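Local coordinates for uncharacterized protein (PDB 5HBA) that is the globular head of the zebrafish complement C1q A chain and probably recognises targets that set off the classical complement pathway, at residues S14-D26 against D102-G114. Sequence-based numbering, arbitrary orientation.
With SO4 (sulfate ion), chain D.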
# COMPACT_ATOMS: atom_id res chain seq x y z
N SER A 14 19.47 11.97 10.27
CA SER A 14 19.86 10.92 11.21
C SER A 14 19.62 9.52 10.65
O SER A 14 18.61 9.27 9.98
CB SER A 14 19.08 11.05 12.52
OG SER A 14 19.34 12.30 13.14
N GLN A 15 20.55 8.62 10.92
CA GLN A 15 20.40 7.24 10.48
C GLN A 15 19.34 6.60 11.35
O GLN A 15 19.17 6.98 12.50
CB GLN A 15 21.72 6.49 10.61
CG GLN A 15 22.84 7.05 9.72
CD GLN A 15 24.23 6.64 10.19
OE1 GLN A 15 24.42 6.28 11.36
NE2 GLN A 15 25.20 6.68 9.28
N ALA A 16 18.60 5.65 10.78
CA ALA A 16 17.60 4.89 11.52
C ALA A 16 18.21 3.57 11.98
O ALA A 16 18.54 2.72 11.17
CB ALA A 16 16.36 4.64 10.65
N GLN A 17 18.34 3.42 13.30
CA GLN A 17 18.96 2.25 13.91
C GLN A 17 18.30 0.94 13.49
O GLN A 17 17.07 0.88 13.36
CB GLN A 17 18.85 2.36 15.43
CG GLN A 17 19.69 3.47 16.03
CD GLN A 17 21.17 3.15 15.98
OE1 GLN A 17 21.60 2.06 16.38
NE2 GLN A 17 21.96 4.09 15.49
N TYR A 18 19.10 -0.10 13.30
CA TYR A 18 18.57 -1.43 13.05
C TYR A 18 17.93 -2.00 14.32
O TYR A 18 18.41 -1.74 15.44
CB TYR A 18 19.67 -2.38 12.57
CG TYR A 18 20.15 -2.13 11.15
CD1 TYR A 18 19.26 -2.16 10.08
CD2 TYR A 18 21.49 -1.89 10.88
CE1 TYR A 18 19.70 -1.94 8.77
CE2 TYR A 18 21.94 -1.68 9.57
CZ TYR A 18 21.03 -1.71 8.53
OH TYR A 18 21.47 -1.49 7.25
N LYS A 19 16.85 -2.73 14.13
CA LYS A 19 16.16 -3.46 15.20
C LYS A 19 15.66 -2.58 16.34
O LYS A 19 15.58 -3.00 17.49
CB LYS A 19 17.05 -4.61 15.72
CG LYS A 19 17.59 -5.51 14.62
CD LYS A 19 18.49 -6.62 15.17
CE LYS A 19 17.71 -7.65 16.00
NZ LYS A 19 16.74 -8.43 15.17
N GLN A 20 15.32 -1.34 16.00
CA GLN A 20 14.62 -0.43 16.91
C GLN A 20 13.48 0.19 16.11
O GLN A 20 13.58 0.28 14.87
CB GLN A 20 15.56 0.69 17.39
CG GLN A 20 16.72 0.19 18.23
CD GLN A 20 17.52 1.32 18.87
OE1 GLN A 20 17.44 2.48 18.44
NE2 GLN A 20 18.29 0.99 19.90
N PRO A 21 12.42 0.62 16.79
CA PRO A 21 11.32 1.25 16.05
C PRO A 21 11.77 2.49 15.27
O PRO A 21 12.51 3.33 15.80
CB PRO A 21 10.33 1.64 17.15
CG PRO A 21 10.56 0.64 18.23
CD PRO A 21 12.04 0.30 18.18
N VAL A 22 11.34 2.58 14.03
CA VAL A 22 11.58 3.80 13.25
C VAL A 22 10.90 4.96 13.94
O VAL A 22 9.71 4.86 14.30
CB VAL A 22 11.00 3.69 11.83
CG1 VAL A 22 11.24 5.01 11.05
CG2 VAL A 22 11.61 2.51 11.08
N THR A 23 11.64 6.05 14.15
CA THR A 23 11.04 7.26 14.71
C THR A 23 10.79 8.29 13.59
O THR A 23 11.39 8.19 12.50
CB THR A 23 11.88 7.85 15.87
OG1 THR A 23 13.17 8.23 15.39
CG2 THR A 23 12.04 6.81 17.00
N PHE A 24 9.90 9.24 13.83
CA PHE A 24 9.43 10.14 12.77
C PHE A 24 9.55 11.60 13.21
O PHE A 24 9.46 11.89 14.40
CB PHE A 24 7.98 9.81 12.42
CG PHE A 24 7.76 8.36 11.98
CD1 PHE A 24 7.55 7.36 12.92
CD2 PHE A 24 7.76 8.02 10.63
CE1 PHE A 24 7.35 6.04 12.52
CE2 PHE A 24 7.58 6.70 10.22
CZ PHE A 24 7.37 5.70 11.17
N ASN A 25 9.76 12.53 12.28
CA ASN A 25 9.90 13.94 12.65
C ASN A 25 8.78 14.85 12.11
O ASN A 25 8.86 16.08 12.24
CB ASN A 25 11.28 14.50 12.26
CG ASN A 25 11.53 14.47 10.77
OD1 ASN A 25 11.11 13.54 10.07
ND2 ASN A 25 12.24 15.47 10.27
N ASP A 26 7.74 14.26 11.53
CA ASP A 26 6.60 15.04 11.06
C ASP A 26 5.31 14.25 11.19
O ASP A 26 5.20 13.13 10.69
CB ASP A 26 6.81 15.48 9.60
CG ASP A 26 5.87 16.59 9.18
OD1 ASP A 26 4.86 16.83 9.88
OD2 ASP A 26 6.15 17.24 8.15
N ASP A 102 -1.95 -2.61 23.03
CA ASP A 102 -1.07 -3.22 22.03
C ASP A 102 -0.32 -2.13 21.25
O ASP A 102 -0.88 -1.07 20.96
CB ASP A 102 -1.85 -4.09 21.04
CG ASP A 102 -2.38 -5.36 21.66
OD1 ASP A 102 -1.95 -5.70 22.79
OD2 ASP A 102 -3.24 -6.02 21.02
N LYS A 103 0.94 -2.40 20.91
CA LYS A 103 1.73 -1.43 20.17
C LYS A 103 2.03 -1.96 18.77
O LYS A 103 2.13 -3.17 18.57
CB LYS A 103 3.04 -1.13 20.92
CG LYS A 103 2.80 -0.42 22.26
CD LYS A 103 4.10 -0.15 23.00
CE LYS A 103 3.82 0.54 24.34
NZ LYS A 103 3.31 1.95 24.18
N VAL A 104 2.12 -1.05 17.79
CA VAL A 104 2.47 -1.44 16.42
C VAL A 104 3.53 -0.49 15.90
O VAL A 104 3.48 0.73 16.16
CB VAL A 104 1.24 -1.44 15.48
CG1 VAL A 104 1.63 -1.88 14.06
CG2 VAL A 104 0.15 -2.36 16.03
N TRP A 105 4.52 -1.03 15.18
CA TRP A 105 5.59 -0.18 14.68
C TRP A 105 6.28 -0.82 13.48
O TRP A 105 5.99 -1.97 13.12
CB TRP A 105 6.60 0.12 15.80
CG TRP A 105 7.46 -1.05 16.25
CD1 TRP A 105 8.75 -1.29 15.87
CD2 TRP A 105 7.12 -2.09 17.19
NE1 TRP A 105 9.23 -2.42 16.50
CE2 TRP A 105 8.25 -2.93 17.32
CE3 TRP A 105 5.98 -2.40 17.94
CZ2 TRP A 105 8.27 -4.05 18.15
CZ3 TRP A 105 5.99 -3.52 18.76
CH2 TRP A 105 7.14 -4.33 18.87
N ILE A 106 7.23 -0.11 12.93
CA ILE A 106 8.16 -0.61 11.98
C ILE A 106 9.56 -0.43 12.46
O ILE A 106 9.90 0.43 13.17
CB ILE A 106 7.99 -0.00 10.59
CG1 ILE A 106 8.20 1.52 10.61
CG2 ILE A 106 6.63 -0.36 10.07
CD1 ILE A 106 8.06 2.21 9.28
N GLU A 107 10.37 -1.28 11.94
CA GLU A 107 11.72 -1.65 12.37
C GLU A 107 12.55 -2.11 11.16
O GLU A 107 12.11 -2.96 10.36
CB GLU A 107 11.63 -2.70 13.49
CG GLU A 107 12.92 -3.15 14.10
CD GLU A 107 12.68 -4.14 15.24
OE1 GLU A 107 11.51 -4.49 15.50
OE2 GLU A 107 13.67 -4.58 15.86
N PRO A 108 13.65 -1.43 10.94
CA PRO A 108 14.57 -1.89 9.90
C PRO A 108 15.44 -3.03 10.41
O PRO A 108 15.68 -3.13 11.63
CB PRO A 108 15.45 -0.66 9.62
CG PRO A 108 14.85 0.48 10.44
CD PRO A 108 14.10 -0.17 11.56
N PHE A 109 15.90 -3.88 9.50
CA PHE A 109 16.92 -4.89 9.81
C PHE A 109 17.85 -5.09 8.61
O PHE A 109 17.55 -4.64 7.50
CB PHE A 109 16.29 -6.21 10.28
CG PHE A 109 15.48 -6.94 9.24
CD1 PHE A 109 14.18 -6.55 8.94
CD2 PHE A 109 15.99 -8.08 8.61
CE1 PHE A 109 13.42 -7.25 7.99
CE2 PHE A 109 15.24 -8.80 7.68
CZ PHE A 109 13.95 -8.38 7.36
N ALA A 110 19.00 -5.71 8.84
CA ALA A 110 19.91 -6.03 7.75
C ALA A 110 19.61 -7.46 7.28
O ALA A 110 20.05 -8.44 7.89
CB ALA A 110 21.36 -5.90 8.18
N GLY A 111 18.84 -7.55 6.20
CA GLY A 111 18.38 -8.82 5.66
C GLY A 111 19.46 -9.78 5.18
O GLY A 111 19.19 -10.96 4.98
N ASP A 112 20.67 -9.27 4.97
CA ASP A 112 21.80 -10.15 4.66
C ASP A 112 23.11 -9.47 5.07
O ASP A 112 23.10 -8.41 5.71
CB ASP A 112 21.80 -10.56 3.17
CG ASP A 112 21.99 -9.37 2.22
OD1 ASP A 112 22.02 -8.21 2.68
OD2 ASP A 112 22.12 -9.60 0.99
N GLY A 113 24.24 -10.08 4.71
CA GLY A 113 25.54 -9.52 5.06
C GLY A 113 25.93 -9.87 6.48
O GLY A 113 25.16 -10.49 7.21
N GLY A 114 27.14 -9.48 6.88
CA GLY A 114 27.67 -9.85 8.18
C GLY A 114 27.60 -8.77 9.24
O GLY A 114 26.82 -7.81 9.14
S SO4 D . 18.22 16.11 11.19
O1 SO4 D . 17.27 16.67 12.14
O2 SO4 D . 18.56 14.75 11.59
O3 SO4 D . 17.63 16.06 9.85
O4 SO4 D . 19.45 16.91 11.13
O HOH W 1 7.60 2.81 13.85
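A16 turns its CB toward the ring of P108, 4.4 Å from CG, where the 14-26 segment, mostly loop, first meets strand 103-109. Two residues on, Y18 lays one ring face against the methyl of A110, with the backbone carbonyl carbon of P108 at the ring edge; its CG stands beside its own backbone N (chi1 -72°), which brings CD1 to 3.6 Å from the C atom of F109. A type II turn from Q17 to Q20 then bends the chain over P108, whose CD packs under the carbonyls of Q17 and Q20. At this turn K19 N gives P108 O a nearly straight bond of 2.8 Å. Beneath K19 and Q20 runs the extended side chain of E107, CG anti to its backbone N (chi1 -177°), with its CG 3.6 Å from Q20 N. W105 NE1 points at E107 OE1, 3.2 Å away, though that oxygen's position is uncertain. An alanine at E107 would probably open a gap under the turn and leave the indole N-H without this acceptor. P21 comes next, its CG over the five-membered ring of W105 in a CH-pi contact, 3.9 Å from the centroid. V22 N completes the backbone pairing with a 2.7 Å bond to I106 O, while V22 CG2 fits between I106 CG1 and P108 CD. A water that accepts from I106 N and lies within hydrogen-bonding distance of V22 O links the two segments. F24 meets I106 CD1 with its ring edge. Two backbone bonds, amid prolines and apolar side chains, can thus hold a loop to a strand: here one leaving the sheet of strands 5-10 and 120-133 packs onto strand 103-109 of the other, joining both layers of the C1q/TNF jelly-roll beta-sandwich.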